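Local coordinates for VP35 (Myotis lucifugus, PDB 6DKU), which is a bat-genome homologue of filoviral VP35, present here as its interferon inhibitory domain, and probably antagonises innate immune signalling, at residues D49-N52 against R53-D57; A94-R97 against R98-D101; V15-G18 against Y19-G22; C72-F75 against R76-A80. The protein carries 1 engineered substitution. One frame throughout, in Å; residues are numbered along the deposited sequence.

Interaction 1. Residues D49-N52 against R53-D57; sequences DHFN and RELMD. Unlike the reference sequence in segment 53-57: M56 (reference Thr).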
loop_
_atom_site.group_PDB
_atom_site.type_symbol
_atom_site.label_atom_id
_atom_site.label_comp_id
_atom_site.label_asym_id
_atom_site.label_seq_id
_atom_site.Cartn_x
_atom_site.Cartn_y
_atom_site.Cartn_z
ATOM N N ASP A 49 14.254 4.625 -1.324
ATOM C CA ASP A 49 15.498 4.671 -0.567
ATOM C C ASP A 49 15.345 3.966 0.775
ATOM O O ASP A 49 16.242 3.229 1.201
ATOM C CB ASP A 49 15.934 6.123 -0.371
ATOM C CG ASP A 49 16.475 6.753 -1.647
ATOM O OD1 ASP A 49 16.875 5.998 -2.565
ATOM O OD2 ASP A 49 16.499 8.006 -1.725
ATOM N N HIS A 50 14.206 4.166 1.447
ATOM C CA HIS A 50 13.970 3.496 2.721
ATOM C C HIS A 50 13.858 1.985 2.543
ATOM O O HIS A 50 14.427 1.214 3.326
ATOM C CB HIS A 50 12.710 4.062 3.376
ATOM C CG HIS A 50 12.335 3.385 4.658
ATOM N ND1 HIS A 50 12.779 3.818 5.888
ATOM C CD2 HIS A 50 11.559 2.300 4.899
ATOM C CE1 HIS A 50 12.290 3.035 6.832
ATOM N NE2 HIS A 50 11.548 2.104 6.259
ATOM N N PHE A 51 13.119 1.550 1.520
ATOM C CA PHE A 51 13.000 0.130 1.201
ATOM C C PHE A 51 14.371 -0.505 0.999
ATOM O O PHE A 51 14.689 -1.542 1.600
ATOM C CB PHE A 51 12.137 -0.024 -0.051
ATOM C CG PHE A 51 11.981 -1.438 -0.527
ATOM C CD1 PHE A 51 11.086 -2.296 0.092
ATOM C CD2 PHE A 51 12.697 -1.898 -1.621
ATOM C CE1 PHE A 51 10.925 -3.590 -0.350
ATOM C CE2 PHE A 51 12.540 -3.193 -2.073
ATOM C CZ PHE A 51 11.654 -4.040 -1.437
ATOM N N ASN A 52 15.204 0.111 0.158
ATOM C CA ASN A 52 16.534 -0.429 -0.077
ATOM C C ASN A 52 17.396 -0.376 1.178
ATOM O O ASN A 52 18.250 -1.246 1.376
ATOM C CB ASN A 52 17.199 0.321 -1.224
ATOM C CG ASN A 52 16.494 0.098 -2.541
ATOM O OD1 ASN A 52 16.008 -0.995 -2.816
ATOM N ND2 ASN A 52 16.437 1.134 -3.364
ATOM N N ARG A 53 17.196 0.634 2.028
ATOM C CA ARG A 53 17.895 0.670 3.310
ATOM C C ARG A 53 17.536 -0.553 4.142
ATOM O O ARG A 53 18.416 -1.231 4.686
ATOM C CB ARG A 53 17.546 1.953 4.069
ATOM C CG ARG A 53 18.500 3.117 3.844
ATOM C CD ARG A 53 18.198 4.277 4.801
ATOM N NE ARG A 53 16.867 4.856 4.589
ATOM C CZ ARG A 53 16.615 5.908 3.811
ATOM N NH1 ARG A 53 17.605 6.510 3.158
ATOM N NH2 ARG A 53 15.369 6.357 3.681
ATOM N N GLU A 54 16.240 -0.860 4.232
ATOM C CA GLU A 54 15.806 -1.958 5.087
ATOM C C GLU A 54 16.269 -3.304 4.538
ATOM O O GLU A 54 16.703 -4.171 5.308
ATOM C CB GLU A 54 14.287 -1.911 5.269
ATOM C CG GLU A 54 13.769 -0.603 5.877
ATOM C CD GLU A 54 14.162 -0.422 7.342
ATOM O OE1 GLU A 54 15.343 -0.133 7.620
ATOM O OE2 GLU A 54 13.288 -0.569 8.221
ATOM N N LEU A 55 16.233 -3.485 3.210
ATOM C CA LEU A 55 16.826 -4.690 2.635
ATOM C C LEU A 55 18.323 -4.764 2.911
ATOM O O LEU A 55 18.855 -5.840 3.201
ATOM C CB LEU A 55 16.580 -4.758 1.135
ATOM C CG LEU A 55 15.132 -4.842 0.678
ATOM C CD1 LEU A 55 15.086 -5.000 -0.838
ATOM C CD2 LEU A 55 14.467 -5.990 1.380
ATOM N N MET A 56 19.020 -3.631 2.816
ATOM C CA MET A 56 20.440 -3.606 3.152
ATOM C C MET A 56 20.665 -4.053 4.587
ATOM O O MET A 56 21.631 -4.764 4.883
ATOM C CB MET A 56 20.997 -2.202 2.939
ATOM C CG MET A 56 22.481 -2.159 2.700
ATOM S SD MET A 56 22.893 -2.523 0.984
ATOM C CE MET A 56 21.581 -1.679 0.097
ATOM N N ASP A 57 19.774 -3.649 5.490
ATOM C CA ASP A 57 19.860 -4.056 6.881
ATOM C C ASP A 57 19.466 -5.514 7.087
ATOM O O ASP A 57 19.638 -6.035 8.193
ATOM C CB ASP A 57 18.984 -3.136 7.728
ATOM C CG ASP A 57 19.425 -3.071 9.173
ATOM O OD1 ASP A 57 20.550 -3.519 9.487
ATOM O OD2 ASP A 57 18.632 -2.580 10.002
#
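Both H50 and F51 carry CG anti to the backbone N (chi1 177° in each), which runs their rings along the helix, alongside E54 and L55 one turn later. E54 folds back by a bend at chi2 (-69°), bringing its CG over one face of the imidazole, 3.9 Å from the H50 ring centroid, as a CH-pi contact. Beyond it, S67 binds both H50 NE2 and E54 OE2, with R71 adding a salt bridge to the latter. These are i to i+4 pairs on the last turns of helix 41-56, in the helical part of the VP35 interferon inhibitory domain; H50, F51 and E54 pack on helix 61-71, while L55 meets Y19. L55 repeats the pattern one residue on: its CG lies 4.3 Å from the F51 ring centroid, above the face, while CD1 reaches F51 CE2 at 3.4 Å. On the exposed side R53 doubles back along the helix and lays its guanidinium face over D49 O, with NH2 reaching H50 CB at 3.5 Å near the edge of the imidazole. Underneath runs the regular helical ladder, of which L55 N to F51 O, at 3.0 Å and 171° at the hydrogen, is the straightest rung.

Interaction 2. Residues A94-R97 against R98-D101; sequences AYHR and RLRD. Engineered in segment 94-97: R97 (natural residue Gly).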
loop_
_atom_site.group_PDB
_atom_site.type_symbol
_atom_site.label_atom_id
_atom_site.label_comp_id
_atom_site.label_asym_id
_atom_site.label_seq_id
_atom_site.Cartn_x
_atom_site.Cartn_y
_atom_site.Cartn_z
ATOM N N ALA A 94 -9.634 -13.772 -1.646
ATOM C CA ALA A 94 -8.931 -14.053 -0.400
ATOM C C ALA A 94 -9.017 -12.896 0.588
ATOM O O ALA A 94 -8.858 -13.115 1.795
ATOM C CB ALA A 94 -7.471 -14.395 -0.681
ATOM N N TYR A 95 -9.275 -11.675 0.107
ATOM C CA TYR A 95 -9.421 -10.533 0.998
ATOM C C TYR A 95 -10.763 -10.525 1.722
ATOM O O TYR A 95 -10.889 -9.849 2.750
ATOM C CB TYR A 95 -9.271 -9.218 0.226
ATOM C CG TYR A 95 -7.994 -9.040 -0.580
ATOM C CD1 TYR A 95 -6.893 -9.858 -0.391
ATOM C CD2 TYR A 95 -7.896 -8.029 -1.533
ATOM C CE1 TYR A 95 -5.735 -9.684 -1.132
ATOM C CE2 TYR A 95 -6.746 -7.846 -2.272
ATOM C CZ TYR A 95 -5.667 -8.678 -2.071
ATOM O OH TYR A 95 -4.518 -8.507 -2.815
ATOM N N HIS A 96 -11.750 -11.278 1.224
ATOM C CA HIS A 96 -13.130 -11.150 1.699
ATOM C C HIS A 96 -13.231 -11.307 3.211
ATOM O O HIS A 96 -13.961 -10.565 3.878
ATOM C CB HIS A 96 -14.027 -12.187 1.014
ATOM C CG HIS A 96 -14.532 -11.776 -0.336
ATOM N ND1 HIS A 96 -14.045 -10.684 -1.020
ATOM C CD2 HIS A 96 -15.481 -12.326 -1.131
ATOM C CE1 HIS A 96 -14.674 -10.576 -2.177
ATOM N NE2 HIS A 96 -15.551 -11.560 -2.268
ATOM N N ARG A 97 -12.520 -12.285 3.771
ATOM C CA ARG A 97 -12.669 -12.573 5.192
ATOM C C ARG A 97 -12.042 -11.504 6.071
ATOM O O ARG A 97 -12.418 -11.392 7.240
ATOM C CB ARG A 97 -12.069 -13.936 5.525
ATOM C CG ARG A 97 -10.867 -14.300 4.688
ATOM C CD ARG A 97 -10.237 -15.581 5.184
ATOM N NE ARG A 97 -9.164 -15.296 6.128
ATOM C CZ ARG A 97 -7.900 -15.086 5.771
ATOM N NH1 ARG A 97 -7.564 -15.136 4.489
ATOM N NH2 ARG A 97 -6.975 -14.827 6.691
ATOM N N ARG A 98 -11.108 -10.712 5.542
ATOM C CA ARG A 98 -10.448 -9.684 6.336
ATOM C C ARG A 98 -11.074 -8.304 6.169
ATOM O O ARG A 98 -10.707 -7.379 6.902
ATOM C CB ARG A 98 -8.958 -9.616 5.982
ATOM C CG ARG A 98 -8.240 -10.959 6.083
ATOM C CD ARG A 98 -6.724 -10.789 6.166
ATOM N NE ARG A 98 -6.170 -10.117 4.991
ATOM C CZ ARG A 98 -5.657 -8.888 5.002
ATOM N NH1 ARG A 98 -5.631 -8.185 6.129
ATOM N NH2 ARG A 98 -5.174 -8.357 3.885
ATOM N N LEU A 99 -12.006 -8.141 5.236
ATOM C CA LEU A 99 -12.642 -6.846 5.049
ATOM C C LEU A 99 -13.462 -6.486 6.284
ATOM O O LEU A 99 -14.195 -7.321 6.824
ATOM C CB LEU A 99 -13.519 -6.868 3.798
ATOM C CG LEU A 99 -12.847 -7.167 2.451
ATOM C CD1 LEU A 99 -13.889 -7.289 1.343
ATOM C CD2 LEU A 99 -11.801 -6.121 2.084
ATOM N N ARG A 100 -13.311 -5.251 6.748
ATOM C CA ARG A 100 -14.067 -4.716 7.869
ATOM C C ARG A 100 -14.663 -3.375 7.473
ATOM O O ARG A 100 -14.132 -2.674 6.606
ATOM C CB ARG A 100 -13.196 -4.526 9.124
ATOM C CG ARG A 100 -12.319 -5.712 9.501
ATOM C CD ARG A 100 -13.084 -6.664 10.394
ATOM N NE ARG A 100 -12.339 -7.893 10.611
ATOM C CZ ARG A 100 -12.467 -8.975 9.851
ATOM N NH1 ARG A 100 -11.757 -10.064 10.120
ATOM N NH2 ARG A 100 -13.287 -8.958 8.805
ATOM N N ASP A 101 -15.771 -3.018 8.110
ATOM C CA ASP A 101 -16.344 -1.705 7.865
ATOM C C ASP A 101 -15.385 -0.631 8.364
ATOM O O ASP A 101 -14.474 -0.888 9.156
ATOM C CB ASP A 101 -17.719 -1.576 8.523
ATOM C CG ASP A 101 -17.762 -2.199 9.897
ATOM O OD1 ASP A 101 -17.246 -3.329 10.052
ATOM O OD2 ASP A 101 -18.316 -1.563 10.820
#
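Y95 meets the following segment mainly through its carbonyl: Y95 O accepts R98 N at 2.9 Å, and L99 N adds a weak bond to the same oxygen. The L99 side chain packs over this turn, CG standing 3.3 Å from Y95 O and CD2 4.4 Å from Y95 CB. The phenol itself leads away to E29. At H96 the imidazole runs beside L99 and points the same way, ND1 lying 4.1 Å from L99 CD1; both side chains also touch K88. R97, an engineered residue, has its guanidinium crossed by the aliphatic part of R98, whose CG lies over the centre of one face, with the two guanidinium planes 56° apart. R98 turns its own charged end to the carbonyl of K127. These residues form a helical-looking turn, without regular helix bonds, that leads into the short edge strand 100-101, where R100 pairs with G125. A bend at chi2 (-88°) curls R100 back so that NH2 and NH1 both reach R97 O, at 3.0 and 3.2 Å. Because that oxygen lies close to the guanidinium plane, the end-on grip of two N-H groups probably fixes the rotation of the R100 group and polarises the carbonyl, tying the strand's first side chain to the main chain of the preceding turn.

Interaction 3. Residues V15-G18 against Y19-G22; sequences VLTG and YLTG. Unlike the reference sequence in segment 15-18: G18 (reference Ser).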
loop_
_atom_site.group_PDB
_atom_site.type_symbol
_atom_site.label_atom_id
_atom_site.label_comp_id
_atom_site.label_asym_id
_atom_site.label_seq_id
_atom_site.Cartn_x
_atom_site.Cartn_y
_atom_site.Cartn_z
ATOM N N VAL A 15 9.336 -2.362 -9.388
ATOM C CA VAL A 15 10.562 -2.643 -8.644
ATOM C C VAL A 15 10.230 -3.315 -7.322
ATOM O O VAL A 15 10.736 -4.403 -7.018
ATOM C CB VAL A 15 11.372 -1.357 -8.415
ATOM C CG1 VAL A 15 12.400 -1.582 -7.304
ATOM C CG2 VAL A 15 12.030 -0.893 -9.697
ATOM N N LEU A 16 9.375 -2.681 -6.512
ATOM C CA LEU A 16 9.145 -3.234 -5.182
ATOM C C LEU A 16 8.440 -4.582 -5.254
ATOM O O LEU A 16 8.803 -5.510 -4.524
ATOM C CB LEU A 16 8.364 -2.257 -4.307
ATOM C CG LEU A 16 9.261 -1.365 -3.444
ATOM C CD1 LEU A 16 9.772 -0.170 -4.242
ATOM C CD2 LEU A 16 8.532 -0.907 -2.188
ATOM N N THR A 17 7.444 -4.727 -6.130
ATOM C CA THR A 17 6.765 -6.021 -6.170
ATOM C C THR A 17 7.626 -7.105 -6.802
ATOM O O THR A 17 7.304 -8.287 -6.648
ATOM C CB THR A 17 5.425 -5.930 -6.908
ATOM O OG1 THR A 17 5.617 -5.305 -8.179
ATOM C CG2 THR A 17 4.427 -5.124 -6.095
ATOM N N GLY A 18 8.706 -6.736 -7.499
ATOM C CA GLY A 18 9.681 -7.733 -7.908
ATOM C C GLY A 18 10.214 -8.571 -6.759
ATOM O O GLY A 18 10.504 -9.756 -6.936
ATOM N N TYR A 19 10.338 -7.984 -5.563
ATOM C CA TYR A 19 10.868 -8.722 -4.421
ATOM C C TYR A 19 9.843 -9.641 -3.780
ATOM O O TYR A 19 10.210 -10.472 -2.945
ATOM C CB TYR A 19 11.423 -7.756 -3.369
ATOM C CG TYR A 19 12.620 -6.987 -3.868
ATOM C CD1 TYR A 19 12.462 -5.766 -4.506
ATOM C CD2 TYR A 19 13.904 -7.490 -3.725
ATOM C CE1 TYR A 19 13.540 -5.067 -4.980
ATOM C CE2 TYR A 19 14.994 -6.793 -4.194
ATOM C CZ TYR A 19 14.807 -5.582 -4.822
ATOM O OH TYR A 19 15.883 -4.872 -5.300
ATOM N N LEU A 20 8.580 -9.521 -4.138
ATOM C CA LEU A 20 7.568 -10.428 -3.627
ATOM C C LEU A 20 7.442 -11.644 -4.538
ATOM O O LEU A 20 7.818 -11.614 -5.712
ATOM C CB LEU A 20 6.228 -9.709 -3.512
ATOM C CG LEU A 20 6.282 -8.414 -2.703
ATOM C CD1 LEU A 20 4.904 -7.787 -2.623
ATOM C CD2 LEU A 20 6.829 -8.705 -1.310
ATOM N N THR A 21 6.922 -12.731 -3.975
ATOM C CA THR A 21 6.572 -13.893 -4.778
ATOM C C THR A 21 5.174 -14.366 -4.404
ATOM O O THR A 21 4.401 -13.621 -3.792
ATOM C CB THR A 21 7.590 -15.026 -4.594
ATOM O OG1 THR A 21 7.704 -15.357 -3.208
ATOM C CG2 THR A 21 8.958 -14.625 -5.130
ATOM N N GLY A 22 4.840 -15.596 -4.778
ATOM C CA GLY A 22 3.573 -16.188 -4.434
ATOM C C GLY A 22 2.402 -15.481 -5.080
ATOM O O GLY A 22 2.569 -14.597 -5.929
#
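Where helix 9-18 gives way to the loop, the backbone bonds across the contact span three residues, Y19 N to L16 O and L20 N to T17 O, both 3.1 Å. L20 N is 4.0 Å from L16 O, so the four-residue helical spacing is not kept here. The Y19 ring swings back along the helix: CG lies beside the backbone N (chi1 -65°), which sets CD1 3.3 Å from V15 O and puts L16 O at the ring edge, in its plane. Further out, Y19 CE1 meets V15 CG1 at 4.3 Å, a loose apolar contact over the last turn. This is the exit from the first helix of the interferon inhibitory domain, and its residues join the helical bundle on several sides. The Y19 ring packs edge-to-face with F51 of helix 41-56, while L20, its CD1 4.4 Å from T17 CG2, inserts between helices 26-37 and 61-71, touching F27 on one and I65 on the other. T17 keeps its hydroxyl within its own helix, bonded to V13 O.

Interaction 4. Residues C72-F75 against R76-A80; sequences CEYF and RNCEA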
loop_
_atom_site.group_PDB
_atom_site.type_symbol
_atom_site.label_atom_id
_atom_site.label_comp_id
_atom_site.label_asym_id
_atom_site.label_seq_id
_atom_site.Cartn_x
_atom_site.Cartn_y
_atom_site.Cartn_z
ATOM N N CYS A 72 8.735 6.245 7.341
ATOM C CA CYS A 72 8.716 7.402 6.454
ATOM C C CYS A 72 7.539 8.288 6.835
ATOM O O CYS A 72 6.380 7.868 6.731
ATOM C CB CYS A 72 8.626 6.962 4.997
ATOM S SG CYS A 72 10.183 6.290 4.350
ATOM N N GLU A 73 7.839 9.519 7.259
ATOM C CA GLU A 73 6.856 10.321 7.979
ATOM C C GLU A 73 5.671 10.719 7.107
ATOM O O GLU A 73 4.541 10.794 7.606
ATOM C CB GLU A 73 7.524 11.564 8.566
ATOM C CG GLU A 73 6.775 12.143 9.754
ATOM C CD GLU A 73 6.257 11.068 10.705
ATOM O OE1 GLU A 73 7.045 10.192 11.131
ATOM O OE2 GLU A 73 5.049 11.098 11.019
ATOM N N TYR A 74 5.890 10.976 5.816
ATOM C CA TYR A 74 4.770 11.345 4.958
ATOM C C TYR A 74 3.777 10.192 4.827
ATOM O O TYR A 74 2.608 10.317 5.207
ATOM C CB TYR A 74 5.258 11.784 3.580
ATOM C CG TYR A 74 4.096 11.960 2.637
ATOM C CD1 TYR A 74 3.137 12.942 2.860
ATOM C CD2 TYR A 74 3.911 11.095 1.571
ATOM C CE1 TYR A 74 2.052 13.091 2.010
ATOM C CE2 TYR A 74 2.835 11.230 0.720
ATOM C CZ TYR A 74 1.906 12.227 0.941
ATOM O OH TYR A 74 0.832 12.348 0.082
ATOM N N PHE A 75 4.232 9.052 4.291
ATOM C CA PHE A 75 3.347 7.902 4.124
ATOM C C PHE A 75 2.749 7.453 5.445
ATOM O O PHE A 75 1.625 6.940 5.473
ATOM C CB PHE A 75 4.100 6.744 3.474
ATOM C CG PHE A 75 4.618 7.069 2.114
ATOM C CD1 PHE A 75 3.777 7.031 1.016
ATOM C CD2 PHE A 75 5.940 7.447 1.937
ATOM C CE1 PHE A 75 4.252 7.340 -0.234
ATOM C CE2 PHE A 75 6.423 7.761 0.692
ATOM C CZ PHE A 75 5.579 7.705 -0.400
ATOM N N ARG A 76 3.480 7.638 6.544
ATOM C CA ARG A 76 2.962 7.268 7.854
ATOM C C ARG A 76 1.635 7.965 8.136
ATOM O O ARG A 76 0.663 7.326 8.549
ATOM C CB ARG A 76 4.006 7.602 8.920
ATOM C CG ARG A 76 3.664 7.178 10.337
ATOM C CD ARG A 76 4.584 7.893 11.323
ATOM N NE ARG A 76 4.065 7.865 12.686
ATOM C CZ ARG A 76 3.019 8.571 13.108
ATOM N NH1 ARG A 76 2.362 9.363 12.270
ATOM N NH2 ARG A 76 2.622 8.484 14.372
ATOM N N ASN A 77 1.564 9.274 7.881
ATOM C CA ASN A 77 0.385 10.077 8.182
ATOM C C ASN A 77 -0.585 10.194 7.014
ATOM O O ASN A 77 -1.349 11.161 6.952
ATOM C CB ASN A 77 0.803 11.480 8.619
ATOM C CG ASN A 77 1.447 11.487 9.966
ATOM O OD1 ASN A 77 1.097 10.679 10.824
ATOM N ND2 ASN A 77 2.390 12.399 10.176
ATOM N N CYS A 78 -0.576 9.255 6.089
ATOM C CA CYS A 78 -1.300 9.424 4.844
ATOM C C CYS A 78 -2.607 8.649 4.896
ATOM O O CYS A 78 -2.658 7.522 5.402
ATOM C CB CYS A 78 -0.444 8.957 3.668
ATOM S SG CYS A 78 -0.634 9.900 2.158
ATOM N N GLU A 79 -3.667 9.283 4.410
ATOM C CA GLU A 79 -4.938 8.600 4.239
ATOM C C GLU A 79 -4.772 7.431 3.282
ATOM O O GLU A 79 -4.154 7.566 2.222
ATOM C CB GLU A 79 -5.981 9.570 3.695
ATOM C CG GLU A 79 -6.744 10.339 4.755
ATOM C CD GLU A 79 -7.617 9.446 5.612
ATOM O OE1 GLU A 79 -7.960 9.876 6.728
ATOM O OE2 GLU A 79 -7.958 8.319 5.178
ATOM N N ALA A 80 -5.317 6.282 3.661
ATOM C CA ALA A 80 -5.308 5.136 2.770
ATOM C C ALA A 80 -6.050 5.482 1.485
ATOM O O ALA A 80 -7.081 6.162 1.528
ATOM C CB ALA A 80 -5.959 3.927 3.440
#
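E73 and R76 run side by side in the same direction, and the carboxylate meets the arginine chiefly along its CD, 3.3 Å from OE2. The salt bridge between E73 OE2 and R76 NH1, at 3.4 Å, is one of charge alone: the oxygen lies well out of the guanidinium plane and no N-H is aimed at it. N77 crosses the same carboxylate obliquely, with ND2 3.1 Å from E73 OE2. On another side of the turn the C78 sulfur sits obliquely to the Y74 ring, 4.2 Å from its centroid and 3.5 Å from Y74 OH, in a Cys sulfur-aromatic contact. The tyrosine reaches it because its CG is anti to the backbone N (chi1 171°), and its hydroxyl is anchored on V37 O. The next shell is the main chain. C72 occupies the N-cap position of the short helix 73-76 and accepts R76 N on its carbonyl at 2.9 Å. N77 leaves helical geometry, making only weak bonds to E73 O and Y74 O, and C78 N then binds F75 O at 3.3 Å. The turn lies between the helical bundle and the loop that precedes strand 113-119: F75 packs against helices 26-37 and 41-56, Y74 forms a cation-pi pair with R39, and C78 and A80 bond by their backbones to L109 and K107 of that loop as the chain heads for strand 82-84.

From the N terminus the order is interaction 3, interaction 1, interaction 4, interaction 2. All four are local, each within one unbroken run of residues, so they follow in series and none nests within or crosses another. Interactions 3 and 1 meet in space, where the end of helix 9-18 packs on the last turns of helix 41-56, L16 CD2 lying 3.7 Å from F51 CD1. Interaction 1 also touches interaction 4 through H50 CB and C72 SG, 3.5 Å apart, linking that helix to the turn leading out of the bundle. Interaction 2 touches none of them: it lies in the loop leading into the outer strand 100-101 of the sheet, its centre 30 Å from that of interaction 1.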